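PDB 3OV9: nucleoprotein from Rift valley fever virus, which encapsidates the viral genomic RNA, binding single-stranded nucleic acid tightly and assembling into ring-shaped hexamers that build the nucleocapsid. Local coordinates for residues K67-M72 with L86-K91; R36-L41 with D100-S105; L162-D167 with A233-A238. All blocks are in the same frame, centred on the assembly; numbering follows the deposited sequence.

Contact 1: residues K67-M72 with L86-K91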
# COMPACT_ATOMS: atom_id res chain seq x y z
N LYS A 67 15.65 -25.08 -5.70
CA LYS A 67 16.60 -23.97 -5.71
C LYS A 67 17.98 -24.40 -5.20
O LYS A 67 18.30 -24.22 -4.02
CB LYS A 67 16.07 -22.78 -4.90
CG LYS A 67 14.79 -22.17 -5.46
CD LYS A 67 14.41 -20.91 -4.70
CE LYS A 67 13.24 -20.19 -5.34
NZ LYS A 67 11.93 -20.86 -5.06
N PRO A 68 18.82 -24.96 -6.10
CA PRO A 68 20.12 -25.54 -5.72
C PRO A 68 21.08 -24.56 -5.04
O PRO A 68 21.81 -24.95 -4.13
CB PRO A 68 20.69 -26.02 -7.05
CG PRO A 68 19.50 -26.25 -7.91
CD PRO A 68 18.55 -25.16 -7.54
N ARG A 69 21.08 -23.30 -5.48
CA ARG A 69 21.96 -22.29 -4.87
C ARG A 69 21.50 -21.91 -3.46
O ARG A 69 22.33 -21.69 -2.57
CB ARG A 69 22.09 -21.05 -5.76
CG ARG A 69 22.99 -21.24 -6.98
CD ARG A 69 24.46 -21.42 -6.59
NE ARG A 69 25.27 -21.84 -7.74
CZ ARG A 69 26.53 -22.26 -7.67
NH1 ARG A 69 27.16 -22.32 -6.50
NH2 ARG A 69 27.16 -22.62 -8.78
N ARG A 70 20.18 -21.86 -3.26
CA ARG A 70 19.59 -21.52 -1.97
C ARG A 70 19.81 -22.63 -0.93
O ARG A 70 20.18 -22.34 0.21
CB ARG A 70 18.09 -21.22 -2.12
CG ARG A 70 17.39 -20.82 -0.82
CD ARG A 70 15.87 -20.88 -0.94
NE ARG A 70 15.29 -19.59 -1.30
CZ ARG A 70 13.99 -19.38 -1.51
NH1 ARG A 70 13.12 -20.38 -1.41
NH2 ARG A 70 13.56 -18.17 -1.84
N MET A 71 19.57 -23.88 -1.32
CA MET A 71 19.71 -25.01 -0.40
C MET A 71 21.15 -25.20 0.09
O MET A 71 21.38 -25.65 1.21
CB MET A 71 19.17 -26.31 -1.02
CG MET A 71 19.94 -26.84 -2.23
SD MET A 71 19.21 -28.32 -2.97
CE MET A 71 17.67 -27.67 -3.60
N MET A 72 22.12 -24.82 -0.76
CA MET A 72 23.54 -24.89 -0.43
C MET A 72 23.94 -24.00 0.74
O MET A 72 24.93 -24.27 1.42
CB MET A 72 24.39 -24.52 -1.65
CG MET A 72 24.67 -25.67 -2.60
SD MET A 72 25.40 -25.11 -4.16
CE MET A 72 27.04 -24.61 -3.64
N LEU A 86 27.13 -31.08 -8.93
CA LEU A 86 25.95 -31.37 -9.75
C LEU A 86 25.51 -30.17 -10.58
O LEU A 86 25.11 -30.33 -11.74
CB LEU A 86 24.78 -31.86 -8.87
CG LEU A 86 24.84 -33.29 -8.30
CD1 LEU A 86 23.69 -33.51 -7.34
CD2 LEU A 86 24.84 -34.35 -9.40
N ILE A 87 25.58 -28.98 -9.99
CA ILE A 87 25.24 -27.75 -10.70
C ILE A 87 26.17 -27.52 -11.89
O ILE A 87 25.71 -27.23 -12.99
CB ILE A 87 25.26 -26.51 -9.77
CG1 ILE A 87 24.14 -26.60 -8.73
CG2 ILE A 87 25.12 -25.21 -10.58
CD1 ILE A 87 24.31 -25.64 -7.56
N ASN A 88 27.47 -27.67 -11.66
CA ASN A 88 28.48 -27.44 -12.70
C ASN A 88 28.41 -28.46 -13.83
O ASN A 88 28.61 -28.12 -15.00
CB ASN A 88 29.89 -27.41 -12.11
CG ASN A 88 30.10 -26.25 -11.15
OD1 ASN A 88 30.89 -26.35 -10.20
ND2 ASN A 88 29.41 -25.14 -11.38
N LYS A 89 28.13 -29.71 -13.48
CA LYS A 89 28.10 -30.81 -14.44
C LYS A 89 26.83 -30.82 -15.29
O LYS A 89 26.89 -31.08 -16.49
CB LYS A 89 28.25 -32.15 -13.71
CG LYS A 89 28.48 -33.35 -14.62
CD LYS A 89 28.75 -34.60 -13.80
CE LYS A 89 28.87 -35.83 -14.68
NZ LYS A 89 29.24 -37.03 -13.87
N TYR A 90 25.69 -30.52 -14.66
CA TYR A 90 24.39 -30.60 -15.34
C TYR A 90 23.78 -29.23 -15.66
O TYR A 90 22.66 -29.15 -16.17
CB TYR A 90 23.42 -31.46 -14.52
CG TYR A 90 23.84 -32.91 -14.42
CD1 TYR A 90 23.48 -33.82 -15.41
CD2 TYR A 90 24.61 -33.36 -13.35
CE1 TYR A 90 23.87 -35.15 -15.33
CE2 TYR A 90 25.01 -34.68 -13.27
CZ TYR A 90 24.64 -35.58 -14.26
OH TYR A 90 25.04 -36.89 -14.18
N LYS A 91 24.54 -28.17 -15.36
CA LYS A 91 24.14 -26.77 -15.61
C LYS A 91 22.76 -26.43 -15.03
O LYS A 91 21.94 -25.79 -15.69
CB LYS A 91 24.25 -26.42 -17.10
CG LYS A 91 25.57 -26.82 -17.78
CD LYS A 91 26.81 -26.25 -17.07
CE LYS A 91 27.13 -24.82 -17.48
NZ LYS A 91 28.32 -24.29 -16.75
O HOH W 1 29.80 -23.08 -9.51

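Contact 2: residues R36-L41 with D100-S105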
# COMPACT_ATOMS: atom_id res chain seq x y z
N ARG A 36 11.58 -35.85 -22.84
CA ARG A 36 12.58 -36.40 -23.75
C ARG A 36 13.86 -35.56 -23.76
O ARG A 36 14.96 -36.11 -23.78
CB ARG A 36 12.02 -36.56 -25.17
CG ARG A 36 11.01 -37.68 -25.31
CD ARG A 36 10.35 -37.67 -26.69
NE ARG A 36 9.32 -38.69 -26.80
CZ ARG A 36 8.05 -38.53 -26.43
NH1 ARG A 36 7.63 -37.38 -25.92
NH2 ARG A 36 7.19 -39.54 -26.56
N ARG A 37 13.70 -34.24 -23.75
CA ARG A 37 14.84 -33.33 -23.71
C ARG A 37 15.57 -33.42 -22.36
O ARG A 37 16.80 -33.37 -22.33
CB ARG A 37 14.42 -31.89 -24.02
CG ARG A 37 15.58 -30.90 -24.19
CD ARG A 37 16.59 -31.32 -25.26
NE ARG A 37 17.62 -30.30 -25.45
CZ ARG A 37 18.84 -30.53 -25.93
NH1 ARG A 37 19.21 -31.75 -26.28
NH2 ARG A 37 19.70 -29.52 -26.06
N VAL A 38 14.81 -33.57 -21.28
CA VAL A 38 15.39 -33.72 -19.94
C VAL A 38 16.33 -34.93 -19.88
O VAL A 38 17.47 -34.82 -19.43
CB VAL A 38 14.30 -33.81 -18.83
CG1 VAL A 38 14.90 -34.27 -17.50
CG2 VAL A 38 13.62 -32.46 -18.64
N ILE A 39 15.84 -36.08 -20.34
CA ILE A 39 16.63 -37.31 -20.34
C ILE A 39 17.82 -37.22 -21.30
O ILE A 39 18.91 -37.70 -20.98
CB ILE A 39 15.74 -38.55 -20.63
CG1 ILE A 39 14.68 -38.71 -19.54
CG2 ILE A 39 16.59 -39.83 -20.73
CD1 ILE A 39 13.57 -39.65 -19.88
N GLU A 40 17.62 -36.58 -22.45
CA GLU A 40 18.71 -36.36 -23.40
C GLU A 40 19.85 -35.57 -22.76
O GLU A 40 21.02 -35.94 -22.89
CB GLU A 40 18.22 -35.65 -24.66
CG GLU A 40 19.28 -35.52 -25.76
CD GLU A 40 18.74 -34.93 -27.05
OE1 GLU A 40 17.88 -34.03 -26.99
OE2 GLU A 40 19.19 -35.37 -28.13
N LEU A 41 19.49 -34.49 -22.06
CA LEU A 41 20.46 -33.64 -21.37
C LEU A 41 21.17 -34.36 -20.23
O LEU A 41 22.38 -34.18 -20.04
CB LEU A 41 19.82 -32.35 -20.88
CG LEU A 41 19.34 -31.34 -21.93
CD1 LEU A 41 18.48 -30.27 -21.29
CD2 LEU A 41 20.51 -30.70 -22.69
N ASP A 100 16.05 -26.27 -22.97
CA ASP A 100 17.44 -26.71 -23.04
C ASP A 100 18.17 -26.62 -21.70
O ASP A 100 19.39 -26.79 -21.64
CB ASP A 100 18.19 -25.91 -24.11
CG ASP A 100 17.61 -26.12 -25.51
OD1 ASP A 100 17.39 -27.28 -25.91
OD2 ASP A 100 17.38 -25.11 -26.20
N GLU A 101 17.41 -26.36 -20.63
CA GLU A 101 17.97 -26.27 -19.28
C GLU A 101 17.35 -27.30 -18.34
O GLU A 101 16.14 -27.52 -18.35
CB GLU A 101 17.78 -24.87 -18.70
CG GLU A 101 18.42 -23.73 -19.51
CD GLU A 101 19.91 -23.55 -19.24
OE1 GLU A 101 20.49 -24.32 -18.44
OE2 GLU A 101 20.50 -22.63 -19.85
N LEU A 102 18.20 -27.91 -17.52
CA LEU A 102 17.76 -28.85 -16.49
C LEU A 102 17.47 -28.13 -15.18
O LEU A 102 18.13 -27.13 -14.84
CB LEU A 102 18.82 -29.93 -16.24
CG LEU A 102 19.05 -31.01 -17.30
CD1 LEU A 102 20.29 -31.82 -16.96
CD2 LEU A 102 17.84 -31.92 -17.42
N THR A 103 16.47 -28.63 -14.46
CA THR A 103 16.21 -28.26 -13.07
C THR A 103 15.98 -29.56 -12.30
O THR A 103 15.70 -30.60 -12.90
CB THR A 103 14.95 -27.37 -12.90
OG1 THR A 103 13.77 -28.12 -13.21
CG2 THR A 103 15.03 -26.13 -13.78
N LEU A 104 16.07 -29.49 -10.97
CA LEU A 104 15.83 -30.65 -10.12
C LEU A 104 14.41 -31.20 -10.27
O LEU A 104 14.22 -32.42 -10.36
CB LEU A 104 16.13 -30.32 -8.65
CG LEU A 104 17.57 -29.92 -8.31
CD1 LEU A 104 17.65 -29.41 -6.88
CD2 LEU A 104 18.54 -31.08 -8.51
N SER A 105 13.41 -30.31 -10.31
CA SER A 105 12.01 -30.71 -10.46
C SER A 105 11.76 -31.43 -11.78
O SER A 105 10.96 -32.37 -11.84
CB SER A 105 11.08 -29.51 -10.33
OG SER A 105 11.06 -29.00 -9.01

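Contact 3: residues L162-D167 with A233-A238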
# COMPACT_ATOMS: atom_id res chain seq x y z
N LEU A 162 -10.72 -42.19 -13.41
CA LEU A 162 -9.76 -41.12 -13.68
C LEU A 162 -9.98 -39.95 -12.73
O LEU A 162 -9.02 -39.43 -12.14
CB LEU A 162 -9.87 -40.66 -15.14
CG LEU A 162 -9.01 -39.48 -15.62
CD1 LEU A 162 -7.53 -39.77 -15.48
CD2 LEU A 162 -9.35 -39.12 -17.06
N ARG A 163 -11.24 -39.54 -12.58
CA ARG A 163 -11.61 -38.44 -11.69
C ARG A 163 -11.19 -38.72 -10.25
O ARG A 163 -10.66 -37.84 -9.57
CB ARG A 163 -13.12 -38.17 -11.77
CG ARG A 163 -13.58 -36.93 -11.00
CD ARG A 163 -15.06 -36.60 -11.24
NE ARG A 163 -15.96 -37.58 -10.65
CZ ARG A 163 -16.70 -38.45 -11.33
NH1 ARG A 163 -16.65 -38.48 -12.66
NH2 ARG A 163 -17.49 -39.30 -10.69
N ALA A 164 -11.41 -39.96 -9.79
CA ALA A 164 -11.03 -40.37 -8.44
C ALA A 164 -9.52 -40.28 -8.22
O ALA A 164 -9.07 -39.78 -7.19
CB ALA A 164 -11.53 -41.79 -8.15
N ILE A 165 -8.75 -40.77 -9.20
CA ILE A 165 -7.29 -40.71 -9.15
C ILE A 165 -6.80 -39.27 -9.04
O ILE A 165 -5.94 -38.96 -8.21
CB ILE A 165 -6.64 -41.43 -10.38
CG1 ILE A 165 -6.77 -42.96 -10.26
CG2 ILE A 165 -5.18 -41.00 -10.59
CD1 ILE A 165 -5.85 -43.62 -9.22
N LEU A 166 -7.37 -38.39 -9.87
CA LEU A 166 -6.97 -36.99 -9.91
C LEU A 166 -7.42 -36.20 -8.68
O LEU A 166 -6.65 -35.39 -8.16
CB LEU A 166 -7.43 -36.32 -11.21
CG LEU A 166 -6.73 -36.79 -12.49
CD1 LEU A 166 -7.29 -36.07 -13.71
CD2 LEU A 166 -5.22 -36.60 -12.41
N ASP A 167 -8.64 -36.45 -8.22
CA ASP A 167 -9.15 -35.83 -6.99
C ASP A 167 -8.30 -36.22 -5.79
O ASP A 167 -7.93 -35.36 -4.98
CB ASP A 167 -10.62 -36.19 -6.75
CG ASP A 167 -11.59 -35.47 -7.69
OD1 ASP A 167 -11.18 -34.52 -8.39
OD2 ASP A 167 -12.77 -35.86 -7.71
N ALA A 233 -8.10 -46.64 -0.53
CA ALA A 233 -7.36 -45.45 -0.09
C ALA A 233 -7.50 -44.28 -1.06
O ALA A 233 -7.59 -43.12 -0.64
CB ALA A 233 -5.90 -45.78 0.14
N VAL A 234 -7.50 -44.58 -2.36
CA VAL A 234 -7.70 -43.55 -3.39
C VAL A 234 -9.12 -42.98 -3.31
O VAL A 234 -9.29 -41.76 -3.34
CB VAL A 234 -7.38 -44.09 -4.82
CG1 VAL A 234 -7.81 -43.09 -5.89
CG2 VAL A 234 -5.89 -44.38 -4.95
N MET A 235 -10.11 -43.85 -3.18
CA MET A 235 -11.51 -43.42 -3.06
C MET A 235 -11.72 -42.55 -1.83
O MET A 235 -12.41 -41.52 -1.91
CB MET A 235 -12.47 -44.63 -3.04
CG MET A 235 -12.47 -45.47 -4.32
SD MET A 235 -12.77 -44.56 -5.86
CE MET A 235 -14.48 -44.06 -5.66
N ALA A 236 -11.12 -42.94 -0.72
CA ALA A 236 -11.17 -42.16 0.52
C ALA A 236 -10.59 -40.76 0.33
O ALA A 236 -11.17 -39.77 0.79
CB ALA A 236 -10.44 -42.90 1.64
N ALA A 237 -9.45 -40.68 -0.35
CA ALA A 237 -8.79 -39.40 -0.61
C ALA A 237 -9.57 -38.51 -1.58
O ALA A 237 -9.57 -37.29 -1.44
CB ALA A 237 -7.36 -39.61 -1.09
N ALA A 238 -10.22 -39.14 -2.56
CA ALA A 238 -11.07 -38.41 -3.51
C ALA A 238 -12.24 -37.75 -2.79
O ALA A 238 -12.56 -36.58 -3.06
CB ALA A 238 -11.57 -39.34 -4.62

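Contact 1: residues K67-M72 with L86-K91
The guanidinium of Arg69 lies across the end of Ile87: CD1 of the isoleucine sits 3.9 Å above one face, displaced toward the rim on the NE side, while a water occupies the edge in the plane of the group. That water accepts hydrogen bonds from Arg69 NH2 and from Asn88 ND2, each at 2.8 Å, and so bridges two donors whose own nitrogens, Arg69 NH2 and Asn88 ND2, stay 4.3 Å apart. The other terminal nitrogen, NH1, forms a salt bridge with Glu84, one turn earlier on helix 77-90, so polar partners on both sides of Ile87 in the sequence hold the planar group over the isoleucine. A bend at chi2 (-68°) folds the arginine chain back toward helix 77-90 and lays the guanidinium there.

Beneath this lid the contact is apolar. Ile87 CG1 stands anti to the carbonyl carbon (chi1 -67°) and carries CD1 toward segment 67-72, where it meets Pro68 CB at 3.7 Å and Met72 SD at 3.6 Å. The other branch, CG2, lies 3.8 Å from Arg69 NH2. One isoleucine is thus held among a proline, a thioether and the flat side of an arginine, and it is buried although Arg69 and Asn88 are exposed.

Lys67, at the N-cap position of the short helix, probably binds RNA, as in related nucleoproteins, and the segment 67-72 falls largely in the region essential for oligomerization. The contact is a small packing of the short helix 68-71 on the end of helix 77-90, within the all-helical phlebovirus nucleocapsid fold.

Contact 2: residues R36-L41 with D100-S105
A three-residue salt-bridge network ties helix 35-46 to the extended lead-in of helix 104-110, with Arg37 at its centre between Asp100 and Glu40. Segment 36-41 lies in the region essential for oligomerization, and Ser105 and Arg106, at the start of helix 104-110, probably bind RNA. Arg37 grips Asp100 side-on through two nitrogens that converge on one oxygen: NE is 3.1 Å and NH2 3.2 Å from OD1. With CG anti to the backbone N, the arginine chain turns at chi2 (55°) and brings both nitrogens to Asp100. The bonds are bent, with N-H...O angles of 143° and 136°. NE meets the anti lone pair of OD1, whereas NH2 approaches from above the carboxylate plane; the two flat groups stand almost perpendicular. NH1 bonds Glu40 OE1 at 2.7 Å, and two acidic partners would favour the charged arginine. Leu41 CD2 covers the centre of one guanidinium face at 3.6 Å.

Next to the charges lies an aliphatic patch. Leu102 CD2 reaches Val38 CG1 at 3.8 Å and also rests against the carbonyl oxygen of Val38, while Leu102 CG packs on Leu41 CB at 3.9 Å. Leu41 CD1 touches the backbone oxygen of Asp100.

Thr103 N-caps helix 104-110 through its hydroxyl, bonded to Arg106 N, and Val38 also packs on Arg106 and Ala110. Leu104 turns instead to helices 50-63 and 68-71, while Arg36, Ile39 and Glu40 pack on the N-terminal region of a neighbouring subunit.

Contact 3: residues L162-D167 with A233-A238
Helices 162-167 and 233-238 cross at 70° with their axes 8.0 Å apart at closest approach, and the backbones come nearest where Asp167 CA and Ala238 CA are 4.7 Å from each other. Ala164 and Ala238 are consistent with so close an approach. Ala238 CB rests 3.6 Å from the carbonyl oxygen of Ala164 and also touches Asp167 CB, at 3.9 Å, so a single methyl group fits between two residues one turn apart on the opposing helix. For Asp167 it is the methylene that makes this contact.

One turn back from Ala238, Val234 directs CG1 to the same carbonyl oxygen of Ala164. This branch is anti to the backbone N (chi1 171°) and also meets Ile165 CD1 at 3.9 Å. The isoleucine starts out away from the second helix, yet the bend of its chain at chi2 (-73°) brings CD1 back to the valine.

On another flank, Met235 curls its thioether over Ala164, whose CB lies 3.8 Å from SD. The methionine is exposed, although most of the residues in contact are buried. Val234 and Ala237 further pack on Ala168, extending the interface along helix 159-180.

Away from the residues that probably bind RNA and untouched by other subunits, this is plain packing of the C-terminal helix 232-243 on helix 159-180: a steep, alanine-rich helix crossing of the kind found in an orthogonal bundle.

Contacts 1 and 2 form one continuous patch, their centres 14 Å apart, and contact 1 lies within the stretch of chain that contact 2 brackets. They meet directly: Leu104 CD1 lies 3.7 Å from Met71 CE and 3.8 Å from Pro68 CG, while Leu102 CD1 is 3.7 Å from Tyr90 O. This patch carries Lys67 and Ser105, both probably RNA-binding; the side chains of Phe33 and Arg106, which probably also bind RNA, are each about 4 Å from that of Val38. Contact 3 stands on the opposite side of the chain's centre, its centre 36 Å from that of contact 1 and 30 Å from that of contact 2, and lies away from the probable RNA-binding residues.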